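Local coordinates for protein ALDH21) (Physcomitrella patens subsp. patens, PDB 5MZ5) that oxidises succinic semialdehyde to succinate with NADP(+) as cofactor, as a plant member of the aldehyde dehydrogenase family, at residues 134-139 with 188-193; 123-128 with 216-221. All blocks are in the same frame, centred on the assembly; numbering follows the deposited sequence.

Contact 1 (134-139 with 188-193). With GOL (glycerol), chain E.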
loop_
_atom_site.group_PDB
_atom_site.type_symbol
_atom_site.label_atom_id
_atom_site.label_comp_id
_atom_site.label_asym_id
_atom_site.label_seq_id
_atom_site.Cartn_x
_atom_site.Cartn_y
_atom_site.Cartn_z
ATOM N N ARG A 134 25.703 -24.814 -3.503
ATOM C CA ARG A 134 25.763 -24.075 -2.220
ATOM C C ARG A 134 25.013 -22.759 -2.341
ATOM O O ARG A 134 24.256 -22.419 -1.432
ATOM C CB ARG A 134 27.214 -23.836 -1.755
ATOM C CG ARG A 134 27.892 -25.125 -1.292
ATOM C CD ARG A 134 29.218 -24.859 -0.613
ATOM N NE ARG A 134 29.966 -26.102 -0.424
ATOM C CZ ARG A 134 31.135 -26.371 -0.999
ATOM N NH1 ARG A 134 31.726 -25.468 -1.774
ATOM N NH2 ARG A 134 31.727 -27.539 -0.796
ATOM N N GLY A 135 25.177 -22.080 -3.491
ATOM C CA GLY A 135 24.466 -20.843 -3.825
ATOM C C GLY A 135 22.962 -21.076 -3.862
ATOM O O GLY A 135 22.193 -20.248 -3.366
ATOM N N GLU A 136 22.529 -22.240 -4.389
ATOM C CA GLU A 136 21.114 -22.626 -4.451
ATOM C C GLU A 136 20.508 -22.906 -3.058
ATOM O O GLU A 136 19.331 -22.599 -2.848
ATOM C CB GLU A 136 20.881 -23.792 -5.418
ATOM C CG GLU A 136 19.417 -24.191 -5.511
ATOM C CD GLU A 136 18.997 -25.217 -6.542
ATOM O OE1 GLU A 136 17.807 -25.590 -6.535
ATOM O OE2 GLU A 136 19.847 -25.673 -7.334
ATOM N N VAL A 137 21.304 -23.498 -2.128
ATOM C CA VAL A 137 20.855 -23.772 -0.759
ATOM C C VAL A 137 20.681 -22.423 0.010
ATOM O O VAL A 137 19.652 -22.227 0.644
ATOM C CB VAL A 137 21.707 -24.844 -0.009
ATOM C CG1 VAL A 137 21.096 -25.186 1.347
ATOM C CG2 VAL A 137 21.838 -26.124 -0.851
ATOM N N THR A 138 21.609 -21.471 -0.172
ATOM C CA THR A 138 21.555 -20.125 0.415
ATOM C C THR A 138 20.312 -19.389 -0.079
ATOM O O THR A 138 19.642 -18.727 0.705
ATOM C CB THR A 138 22.839 -19.324 0.047
ATOM O OG1 THR A 138 23.990 -20.045 0.485
ATOM C CG2 THR A 138 22.854 -17.910 0.639
ATOM N N ARG A 139 20.032 -19.469 -1.381
ATOM C CA ARG A 139 18.878 -18.802 -1.961
ATOM C C ARG A 139 17.573 -19.437 -1.467
ATOM O O ARG A 139 16.597 -18.712 -1.284
ATOM C CB ARG A 139 18.969 -18.810 -3.488
ATOM C CG ARG A 139 19.964 -17.782 -4.033
ATOM C CD ARG A 139 19.941 -17.756 -5.558
ATOM N NE ARG A 139 18.625 -17.354 -6.044
ATOM C CZ ARG A 139 18.155 -17.604 -7.258
ATOM N NH1 ARG A 139 18.906 -18.233 -8.152
ATOM N NH2 ARG A 139 16.923 -17.235 -7.586
ATOM N N TRP A 188 13.804 -29.791 -12.966
ATOM C CA TRP A 188 15.057 -30.441 -12.644
ATOM C C TRP A 188 16.263 -29.490 -12.594
ATOM O O TRP A 188 17.299 -29.890 -12.059
ATOM C CB TRP A 188 15.324 -31.639 -13.592
ATOM C CG TRP A 188 15.250 -31.311 -15.057
ATOM C CD1 TRP A 188 14.226 -31.609 -15.910
ATOM C CD2 TRP A 188 16.243 -30.621 -15.844
ATOM N NE1 TRP A 188 14.511 -31.139 -17.177
ATOM C CE2 TRP A 188 15.741 -30.527 -17.165
ATOM C CE3 TRP A 188 17.516 -30.083 -15.565
ATOM C CZ2 TRP A 188 16.470 -29.924 -18.206
ATOM C CZ3 TRP A 188 18.225 -29.463 -16.589
ATOM C CH2 TRP A 188 17.709 -29.402 -17.894
ATOM N N ASN A 189 16.156 -28.259 -13.152
ATOM C CA ASN A 189 17.301 -27.320 -13.226
ATOM C C ASN A 189 17.638 -26.592 -11.892
ATOM O O ASN A 189 18.820 -26.271 -11.670
ATOM C CB ASN A 189 17.164 -26.332 -14.375
ATOM C CG ASN A 189 15.976 -25.415 -14.304
ATOM O OD1 ASN A 189 14.817 -25.829 -14.395
ATOM N ND2 ASN A 189 16.246 -24.141 -14.247
ATOM N N PHE A 190 16.642 -26.334 -11.025
ATOM C CA PHE A 190 16.890 -25.792 -9.666
ATOM C C PHE A 190 15.948 -26.613 -8.786
ATOM O O PHE A 190 14.895 -26.107 -8.382
ATOM C CB PHE A 190 16.586 -24.286 -9.546
ATOM C CG PHE A 190 17.663 -23.360 -10.060
ATOM C CD1 PHE A 190 17.743 -23.040 -11.417
ATOM C CD2 PHE A 190 18.581 -22.786 -9.190
ATOM C CE1 PHE A 190 18.755 -22.193 -11.896
ATOM C CE2 PHE A 190 19.593 -21.938 -9.668
ATOM C CZ PHE A 190 19.668 -21.642 -11.017
ATOM N N PRO A 191 16.263 -27.911 -8.549
ATOM C CA PRO A 191 15.301 -28.787 -7.854
ATOM C C PRO A 191 15.017 -28.477 -6.391
ATOM O O PRO A 191 14.109 -29.091 -5.815
ATOM C CB PRO A 191 15.894 -30.181 -8.024
ATOM C CG PRO A 191 17.328 -29.968 -8.233
ATOM C CD PRO A 191 17.467 -28.667 -8.957
ATOM N N LEU A 192 15.759 -27.544 -5.799
ATOM C CA LEU A 192 15.480 -27.138 -4.432
ATOM C C LEU A 192 14.828 -25.749 -4.421
ATOM O O LEU A 192 13.727 -25.600 -3.892
ATOM C CB LEU A 192 16.744 -27.204 -3.562
ATOM C CG LEU A 192 16.583 -26.804 -2.092
ATOM C CD1 LEU A 192 15.799 -27.849 -1.297
ATOM C CD2 LEU A 192 17.925 -26.520 -1.459
ATOM N N ASN A 193 15.494 -24.752 -5.033
ATOM C CA ASN A 193 15.016 -23.378 -5.076
ATOM C C ASN A 193 13.681 -23.212 -5.795
ATOM O O ASN A 193 12.829 -22.481 -5.301
ATOM C CB ASN A 193 16.077 -22.416 -5.646
ATOM C CG ASN A 193 15.676 -20.953 -5.525
ATOM O OD1 ASN A 193 15.259 -20.324 -6.495
ATOM N ND2 ASN A 193 15.619 -20.438 -4.320
HETATM C C1 GOL E . 15.683 -19.282 -9.926
HETATM O O1 GOL E . 16.155 -20.440 -9.255
HETATM C C2 GOL E . 16.494 -18.984 -11.166
HETATM O O2 GOL E . 17.493 -18.007 -10.860
HETATM C C3 GOL E . 15.603 -18.457 -12.266
HETATM O O3 GOL E . 14.712 -19.458 -12.748
#
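Glu-136, on helix 130-151, presses its carboxylate into the backbone turn that Phe-190, Pro-191, Leu-192 and Asn-193 make on entering helix 193-205. The turn begins at the end of the Pro-Trp-Asn-Phe-Pro sequence of aldehyde dehydrogenases, in which Trp-188 binds NADP(+) and Asn-189 binds succinate. Two amides grip OE1: Asn-193 N reaches its anti lone pair at 2.9 Å and nearly straight (169°), while Leu-192 N meets the same oxygen end-on, almost in line with the C-O bond. CG stands trans to the backbone N (chi1 -179°) and the chain is extended beyond it, which carries the carboxylate past Asn-193. Glu-136 CD thereby lies 3.6 Å from Phe-190 CD2. OE2 forms a salt bridge with Lys-128. Next to this, Val-137 CG2 packs on Leu-192 CD2 at 4.0 Å.

The other side is looser and partly exposed. There Arg-139 bends at chi3 (62°), Asn-193 OD1 sits over one face of its guanidinium, and a glycerol bridges the two side chains: Arg-139 NH1 donates to glycerol O2 at 3.1 Å, and glycerol O1 donates to Asn-193 OD1 while lying over a face of the Phe-190 ring. Asp-477 holds Arg-139 NE by a salt bridge. Since Arg-139 binds succinate, glycerol probably marks part of the substrate pocket, whose cationic wall stands beside a loop held by a buried carboxylate.

Contact 2 (123-128 with 216-221)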
loop_
_atom_site.group_PDB
_atom_site.type_symbol
_atom_site.label_atom_id
_atom_site.label_comp_id
_atom_site.label_asym_id
_atom_site.label_seq_id
_atom_site.Cartn_x
_atom_site.Cartn_y
_atom_site.Cartn_z
ATOM N N THR A 123 24.209 -31.269 -6.115
ATOM C CA THR A 123 25.248 -31.467 -7.132
ATOM C C THR A 123 25.149 -32.872 -7.745
ATOM O O THR A 123 25.201 -33.024 -8.965
ATOM C CB THR A 123 26.623 -31.179 -6.518
ATOM O OG1 THR A 123 26.713 -29.773 -6.385
ATOM C CG2 THR A 123 27.794 -31.686 -7.390
ATOM N N MET A 124 24.985 -33.885 -6.890
ATOM C CA MET A 124 24.850 -35.275 -7.298
ATOM C C MET A 124 23.663 -35.486 -8.270
ATOM O O MET A 124 23.863 -36.006 -9.375
ATOM C CB MET A 124 24.764 -36.175 -6.042
ATOM C CG MET A 124 24.766 -37.671 -6.322
ATOM S SD MET A 124 23.106 -38.261 -6.769
ATOM C CE MET A 124 22.358 -38.335 -5.130
ATOM N N GLU A 125 22.442 -35.094 -7.862
ATOM C CA GLU A 125 21.266 -35.347 -8.694
ATOM C C GLU A 125 21.070 -34.366 -9.860
ATOM O O GLU A 125 20.345 -34.706 -10.789
ATOM C CB GLU A 125 19.998 -35.423 -7.840
ATOM C CG GLU A 125 19.520 -34.073 -7.317
ATOM C CD GLU A 125 18.185 -34.097 -6.610
ATOM O OE1 GLU A 125 17.498 -35.139 -6.674
ATOM O OE2 GLU A 125 17.811 -33.065 -6.012
ATOM N N SER A 126 21.641 -33.147 -9.785
ATOM C CA SER A 126 21.434 -32.169 -10.853
ATOM C C SER A 126 22.637 -32.000 -11.774
ATOM O O SER A 126 22.479 -31.525 -12.901
ATOM C CB SER A 126 20.994 -30.822 -10.278
ATOM O OG SER A 126 22.087 -30.115 -9.717
ATOM N N GLY A 127 23.821 -32.370 -11.288
ATOM C CA GLY A 127 25.054 -32.201 -12.041
ATOM C C GLY A 127 25.607 -30.785 -11.976
ATOM O O GLY A 127 26.588 -30.477 -12.654
ATOM N N LYS A 128 24.984 -29.891 -11.184
ATOM C CA LYS A 128 25.474 -28.513 -11.078
ATOM C C LYS A 128 26.718 -28.445 -10.190
ATOM O O LYS A 128 26.797 -29.177 -9.205
ATOM C CB LYS A 128 24.374 -27.512 -10.657
ATOM C CG LYS A 128 23.985 -27.510 -9.163
ATOM C CD LYS A 128 22.900 -26.494 -8.839
ATOM C CE LYS A 128 21.605 -26.751 -9.592
ATOM N NZ LYS A 128 20.901 -25.477 -9.912
ATOM N N ARG A 216 13.867 -36.885 -12.420
ATOM C CA ARG A 216 15.332 -36.893 -12.535
ATOM C C ARG A 216 16.013 -36.306 -11.296
ATOM O O ARG A 216 17.142 -36.686 -10.994
ATOM C CB ARG A 216 15.788 -36.133 -13.790
ATOM C CG ARG A 216 16.002 -37.040 -14.991
ATOM C CD ARG A 216 16.564 -36.300 -16.198
ATOM N NE ARG A 216 15.570 -35.418 -16.813
ATOM C CZ ARG A 216 15.617 -34.980 -18.069
ATOM N NH1 ARG A 216 16.601 -35.355 -18.876
ATOM N NH2 ARG A 216 14.669 -34.175 -18.531
ATOM N N THR A 217 15.352 -35.335 -10.608
ATOM C CA THR A 217 15.910 -34.644 -9.446
ATOM C C THR A 217 14.897 -34.567 -8.261
ATOM O O THR A 217 14.582 -33.459 -7.822
ATOM C CB THR A 217 16.355 -33.225 -9.861
ATOM O OG1 THR A 217 15.197 -32.498 -10.283
ATOM C CG2 THR A 217 17.440 -33.205 -10.936
ATOM N N PRO A 218 14.417 -35.694 -7.678
ATOM C CA PRO A 218 13.410 -35.575 -6.606
ATOM C C PRO A 218 13.931 -35.457 -5.182
ATOM O O PRO A 218 13.142 -35.192 -4.287
ATOM C CB PRO A 218 12.613 -36.880 -6.755
ATOM C CG PRO A 218 13.634 -37.869 -7.211
ATOM C CD PRO A 218 14.655 -37.116 -8.029
ATOM N N LEU A 219 15.216 -35.732 -4.958
ATOM C CA LEU A 219 15.779 -35.831 -3.614
ATOM C C LEU A 219 15.750 -34.554 -2.819
ATOM O O LEU A 219 15.582 -34.628 -1.606
ATOM C CB LEU A 219 17.196 -36.415 -3.638
ATOM C CG LEU A 219 17.416 -37.646 -4.508
ATOM C CD1 LEU A 219 18.873 -37.996 -4.527
ATOM C CD2 LEU A 219 16.539 -38.843 -4.052
ATOM N N SER A 220 15.909 -33.395 -3.485
ATOM C CA SER A 220 15.881 -32.065 -2.859
ATOM C C SER A 220 14.497 -31.801 -2.301
ATOM O O SER A 220 14.365 -31.310 -1.168
ATOM C CB SER A 220 16.273 -30.980 -3.859
ATOM O OG SER A 220 17.648 -31.091 -4.166
ATOM N N ALA A 221 13.463 -32.168 -3.087
ATOM C CA ALA A 221 12.077 -32.052 -2.655
ATOM C C ALA A 221 11.782 -33.021 -1.501
ATOM O O ALA A 221 11.039 -32.673 -0.588
ATOM C CB ALA A 221 11.149 -32.328 -3.812
#
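Glu-125, in the last turn of helix 115-126, inserts its carboxylate against the start of helix 219-229, the helix of a Rossmann-type beta-alpha-beta crossover between strands 209-212 and 239-241. Its two oxygens divide the work. OE1 takes Leu-219 N on its syn lone pair at 2.9 Å, and OE2 takes two donors from Ser-220: OG at 2.7 Å, arriving nearly end-on, and the more distant N, on the syn side but 27° out of the carboxylate plane. Three donors thus satisfy a buried group, and the helix start would tend to keep it ionised. CG stands between the backbone N and carbonyl carbon (chi1 74°), a crowded position that directs the extended chain across Thr-217. A glutamine here would probably leave one of the Leu-219 or Ser-220 donors facing an NH2 group and weaken the hold on the helix start.

Around this core, Thr-217 CG2 rests 3.3 Å from Glu-125 O, and Met-124, doubly bent, brings CE to 3.6 Å from Leu-219 CD1, the side chains meeting at about a right angle. Val-58 of strand 55-59 touches both Glu-125 and Leu-219. Farther out, Lys-61 NZ bonds to the carbonyl oxygens of both Glu-125 and Arg-216, tying the backbones together. The helix end is shaped by Gly-127, with positive phi, and Ser-126 OG, itself hydrogen-bonded to Leu-122 O, accepts Lys-128 N at 3.3 Å in an ST turn.

Both contacts are largely buried and use the same device, a helix glutamate whose carboxylate receives backbone amides at the start of a helix of the nucleotide-binding fold. They differ in place. Contact 1, nearer the centre of the chain, opens on one side to the substrate site and carries a partly exposed arginine and a bound glycerol. Contact 2 lies farther out, with strands 55-59 and 66-71 against it, and adds a serine hydroxyl to the backbone donors. Their first segments come from successive helices, 130-151 for contact 1 and the end of 115-126, with the turn after it, for contact 2. Lys-128 joins the two, its NZ meeting Glu-136 OE2 and probably Asn-189 O.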